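Local coordinates for protein diphosphomevalonate decarboxylase, putative (Trypanosoma brucei, PDB 2HKE) that probably catalyses the ATP-dependent decarboxylation of (R)-5-diphosphomevalonate to isopentenyl diphosphate, a step of the mevalonate pathway toward isoprenoids and sterols, at residues A[309-312]-A[313-317]; A[318-322]-A[323-327]; A[331-334]-A[335-339]. The protein carries 1 engineered substitution. One frame throughout, in Å; residues are numbered along the deposited sequence.

Contact 1: A[309-312]-A[313-317]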
loop_
_atom_site.group_PDB
_atom_site.type_symbol
_atom_site.label_atom_id
_atom_site.label_comp_id
_atom_site.label_asym_id
_atom_site.label_seq_id
_atom_site.Cartn_x
_atom_site.Cartn_y
_atom_site.Cartn_z
ATOM N N GLU A 309 19.551 0.764 -15.038
ATOM C CA GLU A 309 19.392 -0.056 -16.242
ATOM C C GLU A 309 17.960 -0.473 -16.383
ATOM O O GLU A 309 17.418 -0.451 -17.498
ATOM C CB GLU A 309 20.254 -1.312 -16.237
ATOM C CG GLU A 309 20.270 -2.052 -17.590
ATOM C CD GLU A 309 21.141 -3.271 -17.581
ATOM O OE1 GLU A 309 20.662 -4.344 -17.116
ATOM O OE2 GLU A 309 22.315 -3.142 -18.009
ATOM N N ALA A 310 17.357 -0.897 -15.275
ATOM C CA ALA A 310 15.957 -1.338 -15.306
ATOM C C ALA A 310 15.032 -0.237 -15.844
ATOM O O ALA A 310 14.183 -0.489 -16.696
ATOM C CB ALA A 310 15.522 -1.873 -13.873
ATOM N N VAL A 311 15.198 0.985 -15.357
ATOM C CA VAL A 311 14.383 2.092 -15.762
ATOM C C VAL A 311 14.670 2.464 -17.233
ATOM O O VAL A 311 13.720 2.709 -18.001
ATOM C CB VAL A 311 14.527 3.277 -14.823
ATOM C CG1 VAL A 311 13.772 4.496 -15.381
ATOM C CG2 VAL A 311 14.069 2.906 -13.412
ATOM N N ALA A 312 15.941 2.424 -17.638
ATOM C CA ALA A 312 16.304 2.626 -19.059
ATOM C C ALA A 312 15.598 1.603 -19.959
ATOM O O ALA A 312 15.087 1.950 -21.047
ATOM C CB ALA A 312 17.840 2.528 -19.276
ATOM N N MET A 313 15.592 0.357 -19.513
ATOM C CA MET A 313 14.934 -0.741 -20.250
ATOM C C MET A 313 13.465 -0.456 -20.358
ATOM O O MET A 313 12.883 -0.544 -21.445
ATOM C CB MET A 313 15.212 -2.071 -19.543
ATOM C CG MET A 313 14.568 -3.269 -20.170
ATOM S SD MET A 313 12.868 -3.545 -19.603
ATOM C CE MET A 313 13.009 -3.817 -17.796
ATOM N N LEU A 314 12.816 -0.084 -19.243
ATOM C CA LEU A 314 11.389 0.305 -19.312
ATOM C C LEU A 314 11.084 1.402 -20.337
ATOM O O LEU A 314 10.065 1.337 -21.009
ATOM C CB LEU A 314 10.849 0.750 -17.942
ATOM C CG LEU A 314 10.842 -0.322 -16.837
ATOM C CD1 LEU A 314 10.288 0.236 -15.508
ATOM C CD2 LEU A 314 10.085 -1.599 -17.291
ATOM N N MET A 315 11.935 2.431 -20.406
ATOM C CA MET A 315 11.712 3.596 -21.297
ATOM C C MET A 315 11.815 3.272 -22.770
ATOM O O MET A 315 11.300 4.015 -23.600
ATOM C CB MET A 315 12.682 4.692 -20.965
ATOM C CG MET A 315 12.451 5.324 -19.580
ATOM S SD MET A 315 10.833 6.006 -19.296
ATOM C CE MET A 315 9.881 4.672 -18.548
ATOM N N GLU A 316 12.513 2.204 -23.090
ATOM C CA GLU A 316 12.557 1.735 -24.452
ATOM C C GLU A 316 11.203 1.200 -24.902
ATOM O O GLU A 316 10.894 1.218 -26.062
ATOM C CB GLU A 316 13.639 0.701 -24.567
ATOM C CG GLU A 316 14.946 1.349 -24.425
ATOM C CD GLU A 316 15.375 2.153 -25.658
ATOM O OE1 GLU A 316 14.939 1.822 -26.792
ATOM O OE2 GLU A 316 16.173 3.089 -25.458
ATOM N N HIS A 317 10.411 0.709 -23.958
ATOM C CA HIS A 317 9.148 0.047 -24.268
ATOM C C HIS A 317 7.973 0.916 -23.903
ATOM O O HIS A 317 6.893 0.842 -24.525
ATOM C CB HIS A 317 9.090 -1.283 -23.489
ATOM C CG HIS A 317 10.180 -2.239 -23.860
ATOM N ND1 HIS A 317 11.442 -2.177 -23.330
ATOM C CD2 HIS A 317 10.192 -3.270 -24.721
ATOM C CE1 HIS A 317 12.188 -3.132 -23.845
ATOM N NE2 HIS A 317 11.452 -3.800 -24.708
HETATM O O HOH W 1 16.050 4.086 -22.523
#

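Contact 2: A[318-322]-A[323-327]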
loop_
_atom_site.group_PDB
_atom_site.type_symbol
_atom_site.label_atom_id
_atom_site.label_comp_id
_atom_site.label_asym_id
_atom_site.label_seq_id
_atom_site.Cartn_x
_atom_site.Cartn_y
_atom_site.Cartn_z
ATOM N N PHE A 318 8.131 1.686 -22.843
ATOM C CA PHE A 318 7.095 2.634 -22.382
ATOM C C PHE A 318 7.715 4.024 -22.219
ATOM O O PHE A 318 7.904 4.497 -21.112
ATOM C CB PHE A 318 6.507 2.175 -21.054
ATOM C CG PHE A 318 5.719 0.908 -21.131
ATOM C CD1 PHE A 318 6.322 -0.313 -20.925
ATOM C CD2 PHE A 318 4.364 0.948 -21.416
ATOM C CE1 PHE A 318 5.569 -1.496 -21.015
ATOM C CE2 PHE A 318 3.605 -0.215 -21.482
ATOM C CZ PHE A 318 4.220 -1.436 -21.275
ATOM N N PRO A 319 8.041 4.704 -23.344
ATOM C CA PRO A 319 8.781 5.953 -23.275
ATOM C C PRO A 319 7.977 6.986 -22.562
ATOM O O PRO A 319 6.861 7.328 -22.985
ATOM C CB PRO A 319 8.998 6.322 -24.753
ATOM C CG PRO A 319 8.724 5.057 -25.489
ATOM C CD PRO A 319 7.743 4.314 -24.734
ATOM N N THR A 320 8.540 7.476 -21.470
ATOM C CA THR A 320 7.855 8.354 -20.559
ATOM C C THR A 320 8.725 9.596 -20.297
ATOM O O THR A 320 9.886 9.476 -19.898
ATOM C CB THR A 320 7.595 7.663 -19.219
ATOM O OG1 THR A 320 6.898 6.416 -19.449
ATOM C CG2 THR A 320 6.807 8.610 -18.251
ATOM N N PRO A 321 8.148 10.779 -20.471
ATOM C CA PRO A 321 8.959 11.992 -20.243
ATOM C C PRO A 321 9.404 12.140 -18.777
ATOM O O PRO A 321 8.669 11.740 -17.857
ATOM C CB PRO A 321 8.042 13.140 -20.673
ATOM C CG PRO A 321 6.688 12.580 -20.862
ATOM C CD PRO A 321 6.763 11.066 -20.865
ATOM N N PHE A 322 10.568 12.752 -18.549
ATOM C CA PHE A 322 11.100 12.865 -17.169
ATOM C C PHE A 322 10.243 13.723 -16.283
ATOM O O PHE A 322 10.227 13.554 -15.046
ATOM C CB PHE A 322 12.540 13.358 -17.145
ATOM C CG PHE A 322 13.499 12.371 -17.681
ATOM C CD1 PHE A 322 13.696 11.181 -17.044
ATOM C CD2 PHE A 322 14.223 12.630 -18.839
ATOM C CE1 PHE A 322 14.596 10.243 -17.537
ATOM C CE2 PHE A 322 15.116 11.702 -19.329
ATOM C CZ PHE A 322 15.297 10.510 -18.678
ATOM N N GLU A 323 9.497 14.622 -16.901
ATOM C CA GLU A 323 8.513 15.408 -16.180
ATOM C C GLU A 323 7.490 14.540 -15.408
ATOM O O GLU A 323 6.851 15.015 -14.474
ATOM C CB GLU A 323 7.785 16.298 -17.163
ATOM C CG GLU A 323 8.661 17.440 -17.765
ATOM C CD GLU A 323 9.717 17.012 -18.814
ATOM O OE1 GLU A 323 9.694 15.877 -19.346
ATOM O OE2 GLU A 323 10.612 17.854 -19.091
ATOM N N LYS A 324 7.318 13.290 -15.831
ATOM C CA LYS A 324 6.358 12.366 -15.210
ATOM C C LYS A 324 7.046 11.347 -14.257
ATOM O O LYS A 324 6.395 10.417 -13.769
ATOM C CB LYS A 324 5.568 11.606 -16.273
ATOM C CG LYS A 324 4.588 12.443 -17.126
ATOM C CD LYS A 324 3.428 12.979 -16.287
ATOM C CE LYS A 324 2.105 13.170 -17.085
ATOM N NZ LYS A 324 1.160 11.943 -17.070
ATOM N N PHE A 325 8.331 11.534 -14.051
ATOM C CA PHE A 325 9.100 10.796 -13.042
ATOM C C PHE A 325 8.991 11.523 -11.712
ATOM O O PHE A 325 9.219 12.739 -11.640
ATOM C CB PHE A 325 10.567 10.760 -13.404
ATOM C CG PHE A 325 10.965 9.742 -14.389
ATOM C CD1 PHE A 325 10.225 9.524 -15.530
ATOM C CD2 PHE A 325 12.138 9.054 -14.235
ATOM C CE1 PHE A 325 10.622 8.655 -16.461
ATOM C CE2 PHE A 325 12.545 8.144 -15.167
ATOM C CZ PHE A 325 11.767 7.936 -16.283
ATOM N N PHE A 326 8.690 10.788 -10.651
ATOM C CA PHE A 326 8.642 11.336 -9.326
ATOM C C PHE A 326 9.570 10.499 -8.444
ATOM O O PHE A 326 9.155 9.491 -7.888
ATOM C CB PHE A 326 7.208 11.336 -8.832
ATOM C CG PHE A 326 6.353 12.307 -9.546
ATOM C CD1 PHE A 326 5.681 11.940 -10.681
ATOM C CD2 PHE A 326 6.275 13.627 -9.138
ATOM C CE1 PHE A 326 4.899 12.891 -11.385
ATOM C CE2 PHE A 326 5.486 14.575 -9.865
ATOM C CZ PHE A 326 4.826 14.196 -10.959
ATOM N N PHE A 327 10.835 10.876 -8.384
ATOM C CA PHE A 327 11.838 10.091 -7.692
ATOM C C PHE A 327 12.144 10.724 -6.334
ATOM O O PHE A 327 12.475 11.882 -6.272
ATOM C CB PHE A 327 13.129 10.007 -8.509
ATOM C CG PHE A 327 13.186 8.834 -9.496
ATOM C CD1 PHE A 327 12.101 8.535 -10.290
ATOM C CD2 PHE A 327 14.324 8.055 -9.597
ATOM C CE1 PHE A 327 12.165 7.479 -11.179
ATOM C CE2 PHE A 327 14.404 7.026 -10.512
ATOM C CZ PHE A 327 13.333 6.746 -11.287
HETATM O O HOH W 2 11.714 14.053 -20.847
#

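Contact 3: A[331-334]-A[335-339]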
loop_
_atom_site.group_PDB
_atom_site.type_symbol
_atom_site.label_atom_id
_atom_site.label_comp_id
_atom_site.label_asym_id
_atom_site.label_seq_id
_atom_site.Cartn_x
_atom_site.Cartn_y
_atom_site.Cartn_z
ATOM N N GLU A 331 19.698 11.785 -6.973
ATOM C CA GLU A 331 20.936 11.296 -7.507
ATOM C C GLU A 331 20.689 10.049 -8.363
ATOM O O GLU A 331 21.350 9.816 -9.380
ATOM C CB GLU A 331 21.889 10.972 -6.361
ATOM C CG GLU A 331 22.210 12.132 -5.448
ATOM C CD GLU A 331 22.585 13.406 -6.175
ATOM O OE1 GLU A 331 23.593 13.388 -6.946
ATOM O OE2 GLU A 331 21.864 14.432 -5.971
ATOM N N LEU A 332 19.736 9.229 -7.938
ATOM C CA LEU A 332 19.447 8.028 -8.644
ATOM C C LEU A 332 18.798 8.377 -9.998
ATOM O O LEU A 332 19.063 7.768 -11.031
ATOM C CB LEU A 332 18.524 7.182 -7.756
ATOM C CG LEU A 332 18.351 5.768 -8.164
ATOM C CD1 LEU A 332 19.708 5.023 -8.428
ATOM C CD2 LEU A 332 17.431 5.062 -7.084
ATOM N N LEU A 333 17.934 9.367 -9.990
ATOM C CA LEU A 333 17.347 9.869 -11.214
ATOM C C LEU A 333 18.416 10.366 -12.214
ATOM O O LEU A 333 18.354 10.130 -13.439
ATOM C CB LEU A 333 16.345 10.980 -10.884
ATOM C CG LEU A 333 15.739 11.620 -12.138
ATOM C CD1 LEU A 333 15.011 10.577 -13.017
ATOM C CD2 LEU A 333 14.827 12.747 -11.744
ATOM N N GLU A 334 19.407 11.071 -11.697
ATOM C CA GLU A 334 20.451 11.550 -12.559
ATOM C C GLU A 334 21.221 10.379 -13.173
ATOM O O GLU A 334 21.617 10.435 -14.322
ATOM C CB GLU A 334 21.382 12.480 -11.816
ATOM C CG GLU A 334 22.344 13.180 -12.814
ATOM C CD GLU A 334 21.600 13.783 -14.029
ATOM O OE1 GLU A 334 20.720 14.658 -13.807
ATOM O OE2 GLU A 334 21.877 13.341 -15.171
ATOM N N LYS A 335 21.382 9.297 -12.415
ATOM C CA LYS A 335 22.012 8.097 -12.952
ATOM C C LYS A 335 21.181 7.441 -14.069
ATOM O O LYS A 335 21.732 6.940 -15.016
ATOM C CB LYS A 335 22.313 7.103 -11.852
ATOM C CG LYS A 335 23.501 7.512 -11.016
ATOM C CD LYS A 335 23.800 6.472 -9.951
ATOM C CE LYS A 335 25.301 6.215 -9.798
ATOM N NZ LYS A 335 25.629 5.597 -8.431
ATOM N N VAL A 336 19.863 7.430 -13.950
ATOM C CA VAL A 336 19.015 6.918 -15.033
ATOM C C VAL A 336 19.307 7.671 -16.340
ATOM O O VAL A 336 19.411 7.095 -17.413
ATOM C CB VAL A 336 17.490 7.064 -14.694
ATOM C CG1 VAL A 336 16.662 6.709 -15.917
ATOM C CG2 VAL A 336 17.107 6.159 -13.523
ATOM N N LYS A 337 19.491 8.977 -16.224
ATOM C CA LYS A 337 19.638 9.821 -17.405
ATOM C C LYS A 337 20.900 9.567 -18.198
ATOM O O LYS A 337 20.953 9.915 -19.353
ATOM C CB LYS A 337 19.554 11.297 -17.005
ATOM C CG LYS A 337 18.190 11.636 -16.456
ATOM C CD LYS A 337 17.930 13.148 -16.344
ATOM C CE LYS A 337 16.602 13.386 -15.722
ATOM N NZ LYS A 337 16.399 14.815 -15.468
ATOM N N VAL A 338 21.933 9.002 -17.583
ATOM C CA VAL A 338 23.171 8.765 -18.308
ATOM C C VAL A 338 23.352 7.318 -18.767
ATOM O O VAL A 338 24.362 7.000 -19.399
ATOM C CB VAL A 338 24.383 9.224 -17.488
ATOM C CG1 VAL A 338 24.181 10.690 -17.050
ATOM C CG2 VAL A 338 24.648 8.300 -16.296
ATOM N N VAL A 339 22.401 6.424 -18.451
ATOM C CA VAL A 339 22.541 5.038 -18.884
ATOM C C VAL A 339 22.595 4.943 -20.401
ATOM O O VAL A 339 21.777 5.549 -21.095
ATOM C CB VAL A 339 21.370 4.149 -18.376
ATOM C CG1 VAL A 339 21.409 2.705 -18.979
ATOM C CG2 VAL A 339 21.410 4.098 -16.888
#

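Contact 1: A[309-312]-A[313-317]
Residues 309-312 and 313-317 meet as successive turns of helix 307-317 in the C-terminal domain, joined mainly by i to i+4 backbone bonds. Met313 N donates to Glu309 O at 2.8 Å and Leu314 N to Ala310 O at 2.9 Å. The ladder slackens toward the C-terminal end, where Glu316 N reaches Ala312 O at 3.3 Å with an N-H...O angle of 139°. A water donates both to that carbonyl, 2.8 Å from Ala312 O, and to Glu316 OE2, so one water bridges the carboxylate to the backbone of the preceding turn. Apolar contact between the turns is slight: Val311 CG1 lies 4.5 Å from Met315 CG, while Leu314 CG lies 3.3 Å from Ala310 O. His317 ND1 donates to Met313 O at 2.9 Å, the carbonyl oxygen lying almost exactly in the imidazole plane; NE2 is hydrogen-bonded to Leu348 N, and these two partners fix the rotation of the ring. Met313 touches Leu275 and Tyr279 of helix 267-283, Leu314 touches Met272 and His317 touches Leu275, whereas Val311 and Met315 pack on Phe325 of strand 325-327.

Contact 2: A[318-322]-A[323-327]
Phe322 directs the edge of its ring onto the face of Phe325 in a T-shaped (edge-to-face) stack, with centroids 4.9 Å apart and planes at 66°. The two side chains run side by side and point the same way. Phe322 CD1 stands over the centre of the Phe325 ring, and its distance to Phe325 CE2 is 3.8 Å. In both residues CG lies beside the backbone N (chi1 -69° in Phe322, -81° in Phe325), and with the 3-10 bend between them these torsions leave the rings close enough to stack.

The turn is a short 3-10 piece leading from the loop after helix 307-317 into strand 325-327, the edge strand, within this chain, of the five-stranded sheet of the GHMP-type C-terminal domain. Its i to i+3 bonds run from Lys324 N to Pro321 O and from Phe325 N to Phe322 O, each 2.9 Å long, with the donors well above the carbonyl planes. A water accepts from Phe322 N and donates to Glu323 OE1, linking the start of the turn to a carboxylate folded back by its bend at chi2; the same OE1 lies 3.5 Å from Pro321 CB.

Thr320 and Lys324 cross at about a right angle, the methyl CG2 of Thr320 lying 3.8 Å from Lys324 CB. Thr320 OG1 meanwhile donates to Phe318 O at 2.7 Å and is also bonded to Phe356 N, while Lys324 sends its amino group off to Glu357 O. Phe325 is the buried partner of the stack and also touches Leu333 of helix 330-338; Lys337 makes a cation-pi contact with Phe322.

Contact 3: A[331-334]-A[335-339]
Helix 330-338 is the connecting helix of a beta-alpha-beta crossover between the parallel neighbours 325-327 and 358-363, and residues 331-334 and 335-339 touch along successive turns of it. Backbone bonds carry the join: Lys335 N donates to Glu331 O at 3.1 Å, Val336 N to Leu332 O at 3.0 Å and Lys337 N to Leu333 O at 3.2 Å. Lys337 N also has a weak second acceptor in Glu334 O, as the bonding changes from i to i+4 toward i to i+3; Val338 N then bonds Lys335 O and Val339 N bonds Val336 O, both in the shorter pattern.

The side chains that meet lie mostly on the outer surface. Glu334 has CG anti to its backbone nitrogen (chi1 -170°), and a bend at chi2 swings the carboxylate forward over the next turn. The Glu334 side chain crosses those of Lys337 and Val338 at about a right angle, with its OE2 3.6 Å from Lys337 CB and 4.0 Å from Val338 CG1. Lys337 is extended beyond CG and slants across Leu333, with its CE 4.1 Å from Leu333 CG. Its ammonium stops short of a salt bridge, Glu334 OE1 being 4.6 Å from Lys337 NZ. On the inner side, Leu332 and Val336 reach Leu307 and Val311 of helix 307-317, and Leu333 and Val336 lie against Phe327; Leu332 N is bonded to Asp329 OD1 at the start of the helix.

The carboxylate of Glu334 thus meets methylene and methyl groups of the next turn, and its pull on Lys337 is probably a modest electrostatic attraction without direct contact, as expected for exposed groups, while CE of that lysine adds an apolar contact with Leu333.

The three contacts follow one another along the chain in the C-terminal domain, their centres 11 to 12 Å apart. Contacts 1 and 3 are each a span within a single helix, held chiefly by backbone bonds, whereas contact 2 is the 3-10 entry to the edge strand and relies on an aromatic stack as well. Phe325 ties them together: its CE2 lies 3.9 Å from Val311 CG1 of contact 1 and its CD2 3.5 Å from Leu333 CD1 of contact 3. The two helices also meet directly, Val311 against Val336 and Ala312 against Val339. Contact 1 is the most buried, with none of its touching residues exposed; contacts 2 and 3 expose most of theirs, including charged ones.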